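Long-range contacts in diaminopimelate decarboxylase (PDB 7JPJ), which probably catalyses the pyridoxal-phosphate-dependent decarboxylation of diaminopimelate to lysine, the final step of lysine biosynthesis, working as an obligate dimer: residues L12-A17 with G338-V343; Y32-L37 with E412-K417; D42-F47 with I278-Y283; I67-H72 with M90-P95; A314-V319 with M399-Y404. All blocks are in the same frame, centred on the assembly; numbering follows the deposited sequence.

Interaction 1 of 5, residues L12-A17 with G338-V343; sequences LTPETA and GNSADV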
# COMPACT_ATOMS: atom_id res chain seq x y z
N LEU A 12 3.61 -25.94 3.92
CA LEU A 12 4.93 -26.03 3.31
C LEU A 12 5.90 -26.73 4.25
O LEU A 12 6.26 -26.17 5.29
CB LEU A 12 5.46 -24.65 2.93
CG LEU A 12 4.84 -23.96 1.72
CD1 LEU A 12 5.54 -22.64 1.45
CD2 LEU A 12 4.90 -24.86 0.49
N THR A 13 6.34 -27.93 3.88
CA THR A 13 7.47 -28.56 4.53
C THR A 13 8.76 -27.91 4.02
O THR A 13 8.75 -27.20 3.01
CB THR A 13 7.49 -30.06 4.25
OG1 THR A 13 7.77 -30.29 2.87
CG2 THR A 13 6.15 -30.69 4.62
N PRO A 14 9.88 -28.12 4.72
CA PRO A 14 11.15 -27.59 4.20
C PRO A 14 11.48 -28.08 2.80
O PRO A 14 12.13 -27.35 2.04
CB PRO A 14 12.18 -28.07 5.24
CG PRO A 14 11.40 -28.21 6.49
CD PRO A 14 10.03 -28.67 6.08
N GLU A 15 11.06 -29.30 2.44
CA GLU A 15 11.28 -29.78 1.08
C GLU A 15 10.36 -29.06 0.09
O GLU A 15 10.80 -28.68 -1.00
CB GLU A 15 11.05 -31.29 1.02
CG GLU A 15 12.17 -32.13 1.62
CD GLU A 15 12.10 -32.23 3.14
OE1 GLU A 15 11.16 -31.65 3.73
OE2 GLU A 15 12.97 -32.90 3.74
N THR A 16 9.09 -28.87 0.46
CA THR A 16 8.16 -28.20 -0.44
C THR A 16 8.50 -26.73 -0.61
O THR A 16 8.23 -26.15 -1.67
CB THR A 16 6.73 -28.34 0.09
OG1 THR A 16 6.54 -29.65 0.64
CG2 THR A 16 5.73 -28.13 -1.04
N ALA A 17 9.09 -26.10 0.42
CA ALA A 17 9.47 -24.70 0.31
C ALA A 17 10.61 -24.51 -0.68
O ALA A 17 10.55 -23.63 -1.54
CB ALA A 17 9.84 -24.15 1.69
N GLY A 338 16.55 -27.10 3.32
CA GLY A 338 15.44 -27.81 2.73
C GLY A 338 15.24 -29.21 3.27
O GLY A 338 14.34 -29.91 2.78
N ASN A 339 16.04 -29.63 4.24
CA ASN A 339 15.92 -30.96 4.84
C ASN A 339 15.14 -30.86 6.14
O ASN A 339 15.47 -30.05 7.01
CB ASN A 339 17.30 -31.56 5.11
CG ASN A 339 18.16 -31.64 3.86
OD1 ASN A 339 19.39 -31.73 3.95
ND2 ASN A 339 17.53 -31.62 2.69
N SER A 340 14.10 -31.69 6.27
CA SER A 340 13.33 -31.72 7.51
C SER A 340 14.15 -32.23 8.69
O SER A 340 13.69 -32.12 9.83
CB SER A 340 12.08 -32.58 7.33
OG SER A 340 11.36 -32.18 6.18
N ALA A 341 15.33 -32.79 8.44
CA ALA A 341 16.20 -33.19 9.54
C ALA A 341 16.88 -32.00 10.21
O ALA A 341 17.30 -32.10 11.36
CB ALA A 341 17.25 -34.18 9.04
N ASP A 342 17.00 -30.87 9.50
CA ASP A 342 17.66 -29.68 10.03
C ASP A 342 16.70 -28.72 10.71
O ASP A 342 17.09 -27.58 10.98
CB ASP A 342 18.42 -28.95 8.92
CG ASP A 342 19.36 -29.86 8.16
OD1 ASP A 342 19.87 -30.83 8.76
OD2 ASP A 342 19.59 -29.61 6.96
N VAL A 343 15.47 -29.14 10.99
CA VAL A 343 14.55 -28.27 11.72
C VAL A 343 15.06 -28.01 13.13
O VAL A 343 15.22 -26.86 13.55
CB VAL A 343 13.13 -28.87 11.73
CG1 VAL A 343 12.18 -27.94 12.47
CG2 VAL A 343 12.65 -29.11 10.31
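The opening turn of helix 14-24 lies against the loop that joins strands 331-334 and 347-353, with Pro-14 and Glu-15 touching Gly-338, Ser-340 and Val-343. Glu-15 provides the polar link. Its chain bends at chi2 (81°), which folds the carboxylate back alongside Pro-14 toward Ser-340, where OE2 accepts from Ser-340 N at 3.0 Å. The N-H reaches the oxygen from above the carboxylate plane, 38° out of it, but the bond itself is fairly straight (158° at the hydrogen). Ser-340 OG stands beside the same carboxylate. The Pro-14 ring lies against the loop: CG meets Val-343 CG2 at 4.1 Å, the two side chains crossing at about a right angle, and CD is 3.8 Å from Ser-340 OG. Gly-338 brings its CA within 3.4 Å of Pro-14 O in a CA-H...O contact; its positive phi would push a side chain onto the preceding carbonyl. Arg-379 also holds the loop, donating to the carbonyls of Asp-342 and Val-343. On the helix side, Thr-13 occupies the N-cap, and its OG1 shares a 2.6 Å hydrogen bond with Thr-16 OG1. A threonine cap, then a proline that needs no N-H partner, then an acidic residue in the first turn, where the helix dipole would probably favour it, is a classic helix N-terminus, here with its acid turned to bind a loop.

Interaction 2 of 5, residues Y32-L37 with E412-K417; sequences YSIDKL and EVLVDK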
# COMPACT_ATOMS: atom_id res chain seq x y z
N TYR A 32 0.73 -20.62 -3.40
CA TYR A 32 -0.67 -20.99 -3.23
C TYR A 32 -0.80 -22.50 -3.33
O TYR A 32 -0.15 -23.14 -4.16
CB TYR A 32 -1.55 -20.32 -4.29
CG TYR A 32 -1.45 -18.80 -4.31
CD1 TYR A 32 -0.51 -18.17 -5.11
CD2 TYR A 32 -2.29 -18.01 -3.53
CE1 TYR A 32 -0.41 -16.79 -5.14
CE2 TYR A 32 -2.20 -16.63 -3.55
CZ TYR A 32 -1.25 -16.02 -4.36
OH TYR A 32 -1.14 -14.65 -4.39
N SER A 33 -1.66 -23.07 -2.48
CA SER A 33 -1.83 -24.51 -2.36
C SER A 33 -3.21 -24.91 -2.88
O SER A 33 -4.23 -24.42 -2.38
CB SER A 33 -1.65 -24.96 -0.91
OG SER A 33 -2.48 -26.07 -0.61
N ILE A 34 -3.23 -25.82 -3.86
CA ILE A 34 -4.49 -26.32 -4.39
C ILE A 34 -5.30 -27.01 -3.30
O ILE A 34 -6.53 -26.90 -3.25
CB ILE A 34 -4.22 -27.26 -5.58
CG1 ILE A 34 -4.08 -26.46 -6.88
CG2 ILE A 34 -5.32 -28.30 -5.73
CD1 ILE A 34 -5.37 -25.83 -7.36
N ASP A 35 -4.62 -27.72 -2.39
CA ASP A 35 -5.29 -28.39 -1.29
C ASP A 35 -6.08 -27.40 -0.44
O ASP A 35 -7.24 -27.64 -0.09
CB ASP A 35 -4.27 -29.13 -0.43
CG ASP A 35 -4.23 -30.61 -0.73
OD1 ASP A 35 -5.30 -31.25 -0.77
OD2 ASP A 35 -3.11 -31.15 -0.92
N LYS A 36 -5.46 -26.27 -0.08
CA LYS A 36 -6.12 -25.28 0.76
C LYS A 36 -7.23 -24.54 0.01
O LYS A 36 -8.18 -24.06 0.63
CB LYS A 36 -5.10 -24.29 1.32
CG LYS A 36 -4.41 -24.76 2.58
CD LYS A 36 -5.33 -24.64 3.78
CE LYS A 36 -4.73 -25.26 5.02
NZ LYS A 36 -5.58 -25.03 6.22
N LEU A 37 -7.12 -24.44 -1.32
CA LEU A 37 -8.20 -23.84 -2.10
C LEU A 37 -9.41 -24.75 -2.16
O LEU A 37 -10.55 -24.27 -2.19
CB LEU A 37 -7.71 -23.50 -3.50
CG LEU A 37 -6.76 -22.32 -3.67
CD1 LEU A 37 -6.15 -22.33 -5.05
CD2 LEU A 37 -7.47 -21.00 -3.40
N GLU A 412 4.62 -15.73 -8.42
CA GLU A 412 3.59 -16.54 -7.78
C GLU A 412 3.76 -18.00 -8.20
O GLU A 412 4.02 -18.29 -9.37
CB GLU A 412 2.18 -16.05 -8.15
CG GLU A 412 1.72 -14.85 -7.36
CD GLU A 412 0.45 -14.23 -7.92
OE1 GLU A 412 0.25 -14.30 -9.15
OE2 GLU A 412 -0.35 -13.68 -7.13
N VAL A 413 3.61 -18.90 -7.23
CA VAL A 413 3.79 -20.33 -7.45
C VAL A 413 2.53 -21.05 -7.00
O VAL A 413 1.89 -20.65 -6.02
CB VAL A 413 5.03 -20.86 -6.69
CG1 VAL A 413 5.19 -22.36 -6.87
CG2 VAL A 413 6.28 -20.14 -7.16
N LEU A 414 2.17 -22.11 -7.72
CA LEU A 414 1.05 -22.97 -7.38
C LEU A 414 1.58 -24.35 -7.03
O LEU A 414 2.36 -24.93 -7.79
CB LEU A 414 0.05 -23.06 -8.54
CG LEU A 414 -1.34 -23.63 -8.24
CD1 LEU A 414 -2.11 -22.72 -7.30
CD2 LEU A 414 -2.11 -23.86 -9.53
N VAL A 415 1.16 -24.88 -5.88
CA VAL A 415 1.60 -26.19 -5.40
C VAL A 415 0.43 -27.16 -5.56
O VAL A 415 -0.59 -27.05 -4.86
CB VAL A 415 2.08 -26.13 -3.94
CG1 VAL A 415 2.90 -27.36 -3.61
CG2 VAL A 415 2.90 -24.87 -3.71
N ASP A 416 0.58 -28.12 -6.47
CA ASP A 416 -0.51 -29.03 -6.79
C ASP A 416 -0.73 -30.04 -5.67
O ASP A 416 0.02 -30.11 -4.69
CB ASP A 416 -0.24 -29.74 -8.12
CG ASP A 416 1.06 -30.53 -8.13
OD1 ASP A 416 1.65 -30.79 -7.06
OD2 ASP A 416 1.51 -30.91 -9.24
N LYS A 417 -1.78 -30.85 -5.83
CA LYS A 417 -2.15 -31.83 -4.82
C LYS A 417 -1.06 -32.86 -4.56
O LYS A 417 -1.17 -33.63 -3.60
CB LYS A 417 -3.43 -32.55 -5.25
CG LYS A 417 -4.72 -31.84 -4.89
CD LYS A 417 -5.87 -32.84 -4.82
CE LYS A 417 -7.01 -32.34 -3.94
NZ LYS A 417 -6.57 -32.03 -2.55
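Tyr-32 and Glu-412 make the side-chain bond of this contact: Tyr-32 OH donates to Glu-412 OE2 at 3.0 Å, reaching it on the anti side and 31° out of the carboxylate plane. Glu-412 is held from elsewhere, OE1 by Asn-64 and OE2 also by Ser-397. With CG beside its own backbone N (chi1 -56°), the tyrosine ring swings back along the strand until Glu-412 CG meets its edge in plane, the ring and carboxylate planes standing 79° apart. Alongside runs the backbone ladder: Tyr-32 N to Val-413 O at 2.9 Å, Val-415 N to Tyr-32 O at 2.8 Å and Ile-34 N to Val-415 O at 3.1 Å. This is a parallel strand pair in the mixed sheet; after Ser-33 the chain leaves the sheet as helix 34-45, and Ser-33 OG caps that helix by accepting from Lys-36 N. A phenylalanine in place of Tyr-32 would take away one of the donors to Glu-412 OE2 and would probably leave the carboxylate less firmly oriented. On the tyrosine's face of the sheet, Leu-414 CD1 packs on Tyr-32 CB at 3.9 Å, and Leu-414 CG lies 4.2 Å from Ile-34 CG1. Ile-34 CG2 crosses the Lys-417 chain at CG, 3.7 Å away. Val-415, on the other face, packs on helix 14-24. Ile-34 and Leu-37 lean on helix 65-73.

Interaction 3 of 5, residues D42-F47 with I278-Y283; sequences DACLAF and IEPGTY. With SO4 (sulfate ion), chain D.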
# COMPACT_ATOMS: atom_id res chain seq x y z
N ASP A 42 -15.06 -26.05 -1.07
CA ASP A 42 -16.07 -27.00 -0.62
C ASP A 42 -16.83 -26.47 0.59
O ASP A 42 -18.05 -26.65 0.70
CB ASP A 42 -15.41 -28.34 -0.31
CG ASP A 42 -15.31 -29.24 -1.52
OD1 ASP A 42 -15.92 -28.91 -2.57
OD2 ASP A 42 -14.63 -30.28 -1.44
N ALA A 43 -16.12 -25.82 1.52
CA ALA A 43 -16.78 -25.28 2.71
C ALA A 43 -17.79 -24.20 2.34
O ALA A 43 -18.82 -24.06 3.02
CB ALA A 43 -15.75 -24.73 3.68
N CYS A 44 -17.53 -23.43 1.29
CA CYS A 44 -18.47 -22.38 0.89
C CYS A 44 -19.62 -22.95 0.08
O CYS A 44 -20.77 -22.53 0.26
CB CYS A 44 -17.74 -21.30 0.10
SG CYS A 44 -16.53 -20.37 1.06
N LEU A 45 -19.34 -23.90 -0.82
CA LEU A 45 -20.40 -24.56 -1.57
C LEU A 45 -21.33 -25.38 -0.68
O LEU A 45 -22.41 -25.78 -1.14
CB LEU A 45 -19.80 -25.45 -2.65
CG LEU A 45 -19.15 -24.72 -3.83
CD1 LEU A 45 -18.21 -25.65 -4.58
CD2 LEU A 45 -20.21 -24.15 -4.75
N ALA A 46 -20.94 -25.64 0.57
CA ALA A 46 -21.77 -26.35 1.53
C ALA A 46 -22.52 -25.40 2.47
O ALA A 46 -23.01 -25.83 3.51
CB ALA A 46 -20.92 -27.33 2.33
N PHE A 47 -22.60 -24.12 2.11
CA PHE A 47 -23.28 -23.14 2.95
C PHE A 47 -24.76 -23.48 3.04
O PHE A 47 -25.40 -23.75 2.01
CB PHE A 47 -23.09 -21.74 2.37
CG PHE A 47 -23.35 -20.63 3.35
CD1 PHE A 47 -24.64 -20.16 3.55
CD2 PHE A 47 -22.32 -20.05 4.07
CE1 PHE A 47 -24.89 -19.14 4.45
CE2 PHE A 47 -22.56 -19.03 4.97
CZ PHE A 47 -23.85 -18.57 5.16
N ILE A 278 -23.51 -15.42 -1.69
CA ILE A 278 -22.47 -15.04 -0.75
C ILE A 278 -21.24 -14.64 -1.54
O ILE A 278 -20.94 -15.20 -2.60
CB ILE A 278 -22.15 -16.17 0.25
CG1 ILE A 278 -21.64 -17.42 -0.48
CG2 ILE A 278 -23.37 -16.51 1.08
CD1 ILE A 278 -21.22 -18.54 0.45
N GLU A 279 -20.52 -13.64 -1.03
CA GLU A 279 -19.37 -13.06 -1.72
C GLU A 279 -18.12 -13.12 -0.86
O GLU A 279 -17.56 -12.08 -0.48
CB GLU A 279 -19.68 -11.61 -2.12
CG GLU A 279 -20.36 -11.46 -3.47
CD GLU A 279 -20.77 -10.01 -3.76
OE1 GLU A 279 -21.74 -9.80 -4.53
OE2 GLU A 279 -20.13 -9.09 -3.21
N PRO A 280 -17.63 -14.32 -0.54
CA PRO A 280 -16.44 -14.43 0.32
C PRO A 280 -15.17 -14.12 -0.46
O PRO A 280 -14.99 -14.58 -1.59
CB PRO A 280 -16.46 -15.89 0.78
CG PRO A 280 -17.11 -16.61 -0.33
CD PRO A 280 -18.13 -15.66 -0.92
N GLY A 281 -14.30 -13.32 0.14
CA GLY A 281 -12.99 -13.06 -0.42
C GLY A 281 -11.90 -13.67 0.44
O GLY A 281 -11.19 -14.59 0.01
N THR A 282 -11.79 -13.17 1.67
CA THR A 282 -10.81 -13.71 2.62
C THR A 282 -11.02 -15.21 2.83
O THR A 282 -10.08 -15.99 2.76
CB THR A 282 -10.91 -12.95 3.94
OG1 THR A 282 -10.71 -11.55 3.71
CG2 THR A 282 -9.88 -13.46 4.93
N TYR A 283 -12.27 -15.62 3.07
CA TYR A 283 -12.55 -17.00 3.44
C TYR A 283 -12.11 -18.00 2.38
O TYR A 283 -11.93 -19.18 2.69
CB TYR A 283 -14.04 -17.18 3.73
CG TYR A 283 -14.36 -18.31 4.68
CD1 TYR A 283 -14.41 -18.10 6.05
CD2 TYR A 283 -14.61 -19.60 4.21
CE1 TYR A 283 -14.70 -19.13 6.93
CE2 TYR A 283 -14.90 -20.64 5.08
CZ TYR A 283 -14.95 -20.40 6.44
OH TYR A 283 -15.24 -21.42 7.30
S SO4 D . -13.99 -10.29 2.52
O1 SO4 D . -13.21 -10.41 3.75
O2 SO4 D . -14.98 -11.37 2.46
O3 SO4 D . -13.11 -10.38 1.36
O4 SO4 D . -14.67 -8.99 2.51
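Cys-44 and Tyr-283 are brought together by two torsions: SG stands anti to the carbonyl carbon of Cys-44 (chi1 -66°), and the tyrosine ring is thrown anti to its backbone N (chi1 -154°). SG comes within 3.8 Å of Tyr-283 CD2, an oblique sulfur-aromatic contact with the ring centroid 5.0 Å off, and meets Pro-280 CG at 4.1 Å. Ala-43 CB lies at the edge of the same ring, near its plane, and Tyr-283 OH is bound by the carbonyl of Thr-250. Ile-278 reaches the helix with an extended end, CD1 between Cys-44 O and the Phe-47 ring, 4.1 Å from Phe-47 CD2. Helix 34-45 packs on the outside of the TIM-type barrel, where strand 275-278 ends and turns into helix 282-285, with Val-55 and Leu-252 completing the apolar layer. The same turn, at the N-terminus of helix 282-285, binds a sulfate. Gly-281 N donates to its O2 and Thr-282 N to its O3, both at 3.1 Å, and Thr-282 OG1 to its O1 at 2.7 Å; Gly-238 and Tyr-395 bind it too. It probably marks the phosphate site of pyridoxal phosphate, as in related decarboxylases.

Interaction 4 of 5, residues I67-H72 with M90-P95; sequences ILKYFH and MDAGVP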
# COMPACT_ATOMS: atom_id res chain seq x y z
N ILE A 67 -6.18 -18.84 -10.10
CA ILE A 67 -7.18 -18.88 -9.04
C ILE A 67 -8.58 -18.71 -9.64
O ILE A 67 -9.52 -19.41 -9.25
CB ILE A 67 -6.89 -17.81 -7.98
CG1 ILE A 67 -5.44 -17.92 -7.50
CG2 ILE A 67 -7.85 -17.93 -6.81
CD1 ILE A 67 -5.13 -19.22 -6.78
N LEU A 68 -8.73 -17.79 -10.59
CA LEU A 68 -10.02 -17.62 -11.26
C LEU A 68 -10.41 -18.89 -12.00
O LEU A 68 -11.56 -19.33 -11.93
CB LEU A 68 -9.96 -16.43 -12.22
CG LEU A 68 -9.80 -15.04 -11.61
CD1 LEU A 68 -9.89 -13.99 -12.70
CD2 LEU A 68 -10.86 -14.81 -10.54
N LYS A 69 -9.46 -19.48 -12.74
CA LYS A 69 -9.76 -20.69 -13.48
C LYS A 69 -10.13 -21.84 -12.55
O LYS A 69 -11.00 -22.66 -12.87
CB LYS A 69 -8.57 -21.08 -14.37
CG LYS A 69 -8.30 -20.11 -15.51
CD LYS A 69 -7.01 -20.46 -16.23
CE LYS A 69 -6.62 -19.39 -17.25
NZ LYS A 69 -7.62 -19.24 -18.34
N TYR A 70 -9.48 -21.92 -11.39
CA TYR A 70 -9.76 -23.01 -10.46
C TYR A 70 -11.15 -22.87 -9.85
O TYR A 70 -11.92 -23.84 -9.81
CB TYR A 70 -8.71 -23.08 -9.36
CG TYR A 70 -9.08 -24.10 -8.31
CD1 TYR A 70 -8.87 -25.45 -8.53
CD2 TYR A 70 -9.68 -23.71 -7.11
CE1 TYR A 70 -9.23 -26.39 -7.59
CE2 TYR A 70 -10.04 -24.65 -6.17
CZ TYR A 70 -9.81 -25.99 -6.41
OH TYR A 70 -10.17 -26.93 -5.48
N PHE A 71 -11.49 -21.68 -9.36
CA PHE A 71 -12.81 -21.47 -8.78
C PHE A 71 -13.91 -21.58 -9.82
O PHE A 71 -15.05 -21.92 -9.49
CB PHE A 71 -12.88 -20.11 -8.09
CG PHE A 71 -12.14 -20.05 -6.77
CD1 PHE A 71 -12.02 -21.18 -5.98
CD2 PHE A 71 -11.59 -18.86 -6.33
CE1 PHE A 71 -11.34 -21.12 -4.77
CE2 PHE A 71 -10.91 -18.80 -5.13
CZ PHE A 71 -10.79 -19.93 -4.35
N HIS A 72 -13.59 -21.30 -11.09
CA HIS A 72 -14.59 -21.50 -12.14
C HIS A 72 -14.88 -22.98 -12.35
O HIS A 72 -16.04 -23.37 -12.53
CB HIS A 72 -14.12 -20.85 -13.44
CG HIS A 72 -15.12 -20.95 -14.56
ND1 HIS A 72 -14.79 -21.42 -15.81
CD2 HIS A 72 -16.44 -20.65 -14.59
CE1 HIS A 72 -15.87 -21.41 -16.57
NE2 HIS A 72 -16.88 -20.95 -15.86
N MET A 90 -12.87 -12.09 -17.52
CA MET A 90 -13.23 -12.66 -18.81
C MET A 90 -12.00 -13.12 -19.58
O MET A 90 -12.10 -14.01 -20.43
CB MET A 90 -14.04 -11.65 -19.62
CG MET A 90 -15.47 -11.49 -19.13
SD MET A 90 -16.49 -10.46 -20.19
CE MET A 90 -15.52 -8.95 -20.21
N ASP A 91 -10.84 -12.53 -19.30
CA ASP A 91 -9.61 -13.00 -19.92
C ASP A 91 -9.20 -14.37 -19.40
O ASP A 91 -8.59 -15.15 -20.13
CB ASP A 91 -8.48 -11.99 -19.68
CG ASP A 91 -8.46 -10.89 -20.73
OD1 ASP A 91 -9.05 -11.10 -21.81
OD2 ASP A 91 -7.86 -9.82 -20.47
N ALA A 92 -9.55 -14.69 -18.15
CA ALA A 92 -9.23 -15.98 -17.55
C ALA A 92 -10.23 -17.07 -17.93
O ALA A 92 -10.10 -18.20 -17.44
CB ALA A 92 -9.17 -15.85 -16.03
N GLY A 93 -11.21 -16.77 -18.78
CA GLY A 93 -12.18 -17.74 -19.21
C GLY A 93 -13.50 -17.71 -18.48
O GLY A 93 -14.37 -18.53 -18.78
N VAL A 94 -13.68 -16.80 -17.53
CA VAL A 94 -14.95 -16.72 -16.81
C VAL A 94 -16.02 -16.15 -17.74
O VAL A 94 -15.81 -15.06 -18.31
CB VAL A 94 -14.80 -15.88 -15.55
CG1 VAL A 94 -16.15 -15.69 -14.86
CG2 VAL A 94 -13.80 -16.52 -14.60
N PRO A 95 -17.14 -16.83 -17.95
CA PRO A 95 -18.21 -16.26 -18.77
C PRO A 95 -18.80 -15.03 -18.11
O PRO A 95 -18.78 -14.87 -16.89
CB PRO A 95 -19.24 -17.39 -18.87
CG PRO A 95 -18.49 -18.64 -18.48
CD PRO A 95 -17.47 -18.19 -17.48
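Lys-69 NZ donates to Ala-92 O at 2.8 Å, tying helix 65-73 to the end of helix 83-91. The ammonium does not come in line with the carbonyl: it stands above the C=O plane, 58° out of it, with a C=O...N angle of 108°. A turn at the last torsion (chi4 -63°) folds NZ back over the oxygen, and the aliphatic part of the lysine runs past the same carbonyl, CG lying 3.3 Å from Ala-92 O. Beneath this bond Ala-92 points its methyl at the helix, where Leu-68 receives it on two atoms, CB and CD1, both 3.9 Å from Ala-92 CB. One turn further along, His-72 sends its ring anti to the backbone N and out to Pro-95, coming from the opposite direction; its NE2 lies 3.3 Å from Pro-95 CD in an oblique approach. Between these two contacts Val-94 CG2 sits at the helix surface, loosely against His-72 CB, and packs on Ile-99 of strand 99-101. The bend that presents Ala-92 and Val-94 comes from Gly-93, whose positive phi closes helix 83-91 in a Schellman motif and would be unfavourable for a residue with a side chain. Two successive outer helices, each leading to the next parallel strand by a beta-alpha-beta crossover, with the glycine-ended C-terminus of the second resting on the flank of the first, belong to the wall of a TIM-type barrel.

Interaction 5 of 5, residues A314-V319 with M399-Y404; sequences AGMTDV and MSTKNY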
# COMPACT_ATOMS: atom_id res chain seq x y z
N ALA A 314 11.97 -9.22 1.67
CA ALA A 314 10.61 -8.87 1.31
C ALA A 314 10.09 -7.88 2.35
O ALA A 314 10.80 -7.52 3.29
CB ALA A 314 9.72 -10.11 1.23
N GLY A 315 8.85 -7.43 2.17
CA GLY A 315 8.27 -6.51 3.13
C GLY A 315 6.92 -6.00 2.67
O GLY A 315 6.17 -6.71 2.00
N MET A 316 6.63 -4.75 3.05
CA MET A 316 5.37 -4.12 2.67
C MET A 316 5.16 -4.10 1.16
O MET A 316 4.02 -3.95 0.71
CB MET A 316 5.30 -2.70 3.24
CG MET A 316 6.60 -1.94 3.09
SD MET A 316 6.42 -0.19 3.43
CE MET A 316 5.65 -0.23 5.04
N THR A 317 6.23 -4.23 0.38
CA THR A 317 6.11 -4.43 -1.06
C THR A 317 5.33 -5.70 -1.40
O THR A 317 4.80 -5.81 -2.51
CB THR A 317 7.49 -4.51 -1.70
OG1 THR A 317 8.34 -5.33 -0.89
CG2 THR A 317 8.11 -3.13 -1.83
N ASP A 318 5.26 -6.65 -0.48
CA ASP A 318 4.62 -7.94 -0.73
C ASP A 318 3.48 -8.25 0.22
O ASP A 318 2.48 -8.83 -0.20
CB ASP A 318 5.67 -9.05 -0.67
CG ASP A 318 6.96 -8.65 -1.36
OD1 ASP A 318 7.00 -8.64 -2.61
OD2 ASP A 318 7.94 -8.33 -0.64
N VAL A 319 3.61 -7.89 1.50
CA VAL A 319 2.54 -8.05 2.47
C VAL A 319 2.41 -6.74 3.24
O VAL A 319 3.29 -6.40 4.05
CB VAL A 319 2.79 -9.23 3.43
CG1 VAL A 319 1.64 -9.35 4.42
CG2 VAL A 319 2.95 -10.52 2.65
N MET A 399 -3.02 -6.42 -3.06
CA MET A 399 -3.05 -5.12 -2.42
C MET A 399 -1.79 -4.89 -1.59
O MET A 399 -1.76 -5.14 -0.38
CB MET A 399 -4.30 -4.98 -1.54
CG MET A 399 -4.35 -3.72 -0.69
SD MET A 399 -5.41 -3.89 0.76
CE MET A 399 -4.18 -4.10 2.04
N SER A 400 -0.73 -4.44 -2.25
CA SER A 400 0.53 -4.16 -1.59
C SER A 400 1.18 -2.97 -2.27
O SER A 400 0.71 -2.49 -3.31
CB SER A 400 1.47 -5.37 -1.61
OG SER A 400 1.81 -5.73 -2.94
N THR A 401 2.28 -2.49 -1.69
CA THR A 401 3.04 -1.39 -2.28
C THR A 401 4.19 -1.94 -3.13
O THR A 401 5.37 -1.74 -2.84
CB THR A 401 3.54 -0.45 -1.20
OG1 THR A 401 4.29 -1.19 -0.23
CG2 THR A 401 2.37 0.23 -0.51
N LYS A 402 3.81 -2.65 -4.19
CA LYS A 402 4.79 -3.17 -5.13
C LYS A 402 5.59 -2.03 -5.75
O LYS A 402 5.09 -0.92 -5.93
CB LYS A 402 4.10 -3.99 -6.22
CG LYS A 402 3.23 -3.16 -7.15
CD LYS A 402 2.54 -4.01 -8.20
CE LYS A 402 1.23 -4.57 -7.67
NZ LYS A 402 0.45 -5.25 -8.74
N ASN A 403 6.85 -2.32 -6.06
CA ASN A 403 7.80 -1.43 -6.72
C ASN A 403 8.24 -0.26 -5.85
O ASN A 403 9.03 0.58 -6.31
CB ASN A 403 7.25 -0.89 -8.06
CG ASN A 403 6.79 -2.01 -8.98
OD1 ASN A 403 5.77 -1.89 -9.66
ND2 ASN A 403 7.55 -3.10 -9.01
N TYR A 404 7.78 -0.17 -4.60
CA TYR A 404 8.40 0.72 -3.64
C TYR A 404 9.85 0.31 -3.42
O TYR A 404 10.15 -0.89 -3.31
CB TYR A 404 7.63 0.70 -2.32
CG TYR A 404 8.15 1.64 -1.26
CD1 TYR A 404 8.59 2.91 -1.60
CD2 TYR A 404 8.20 1.26 0.07
CE1 TYR A 404 9.07 3.78 -0.63
CE2 TYR A 404 8.68 2.12 1.05
CZ TYR A 404 9.11 3.38 0.68
OH TYR A 404 9.59 4.24 1.65
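Two irregular loops meet backbone to backbone at Thr-317 and Lys-402, whose CA atoms are 4.5 Å apart where residues 399-404 enter a type II turn from Thr-401 to Tyr-404. Met-316 O accepts two weak bonds from Thr-401, from N at 3.3 Å and from OG1 at 2.9 Å. Thr-317 O accepts from Ser-400 OG at 3.0 Å; the serine OG sits between its backbone N and carbonyl carbon (chi1 62°), and meets the oxygen from above the carbonyl plane, 52° out of it. An alanine in place of Ser-400 would strip Thr-317 O of this donor and would probably let the two loops shift against each other. Thr-317 turns its methyl into the beta turn, CG2 lying 3.2 Å from Thr-401 O and 3.4 Å from Tyr-404 O, while its OG1 faces the other way to His-355. Met-316 SD makes an oblique Met-aromatic contact, 4.0 Å from Tyr-404 CE2. Tyr-404 OH is bound to Glu-358, and the Tyr-404 side chain comes to about 6 Å from that of Cys-357, the predicted proton donor. Lys-402, salt-bridged to Glu-409, also donates to Asn-403 of the second subunit, which places the turn at the dimer interface; Asn-403 is held in its own chain by Gln-428. Met-316 and Met-399 pack on helix 321-325, and Asp-318 and Val-319 rest on Leu-291 of strand 289-300.

In the fold
Interactions 3 and 5 are buried, and interactions 1, 2 and 4 lie partly at the surface. Interactions 2 and 3 use opposite ends of helix 34-45, the first where the chain leaves the mixed sheet, the second on the barrel wall. Interaction 4 touches interaction 2 through Leu-37 against Ile-67 and Phe-71, joining neighbouring barrel helices, while Thr-16 against Val-415 links interaction 1 to the sheet. The chemistry follows place: carboxylate to loop N-H at the outer edge, strand ladder in interaction 2, apolar packing between the segments of interaction 3, whose second segment also binds a sulfate, a lysine on a carbonyl in interaction 4, and hydroxyls on carbonyls where interaction 5 meets the second subunit.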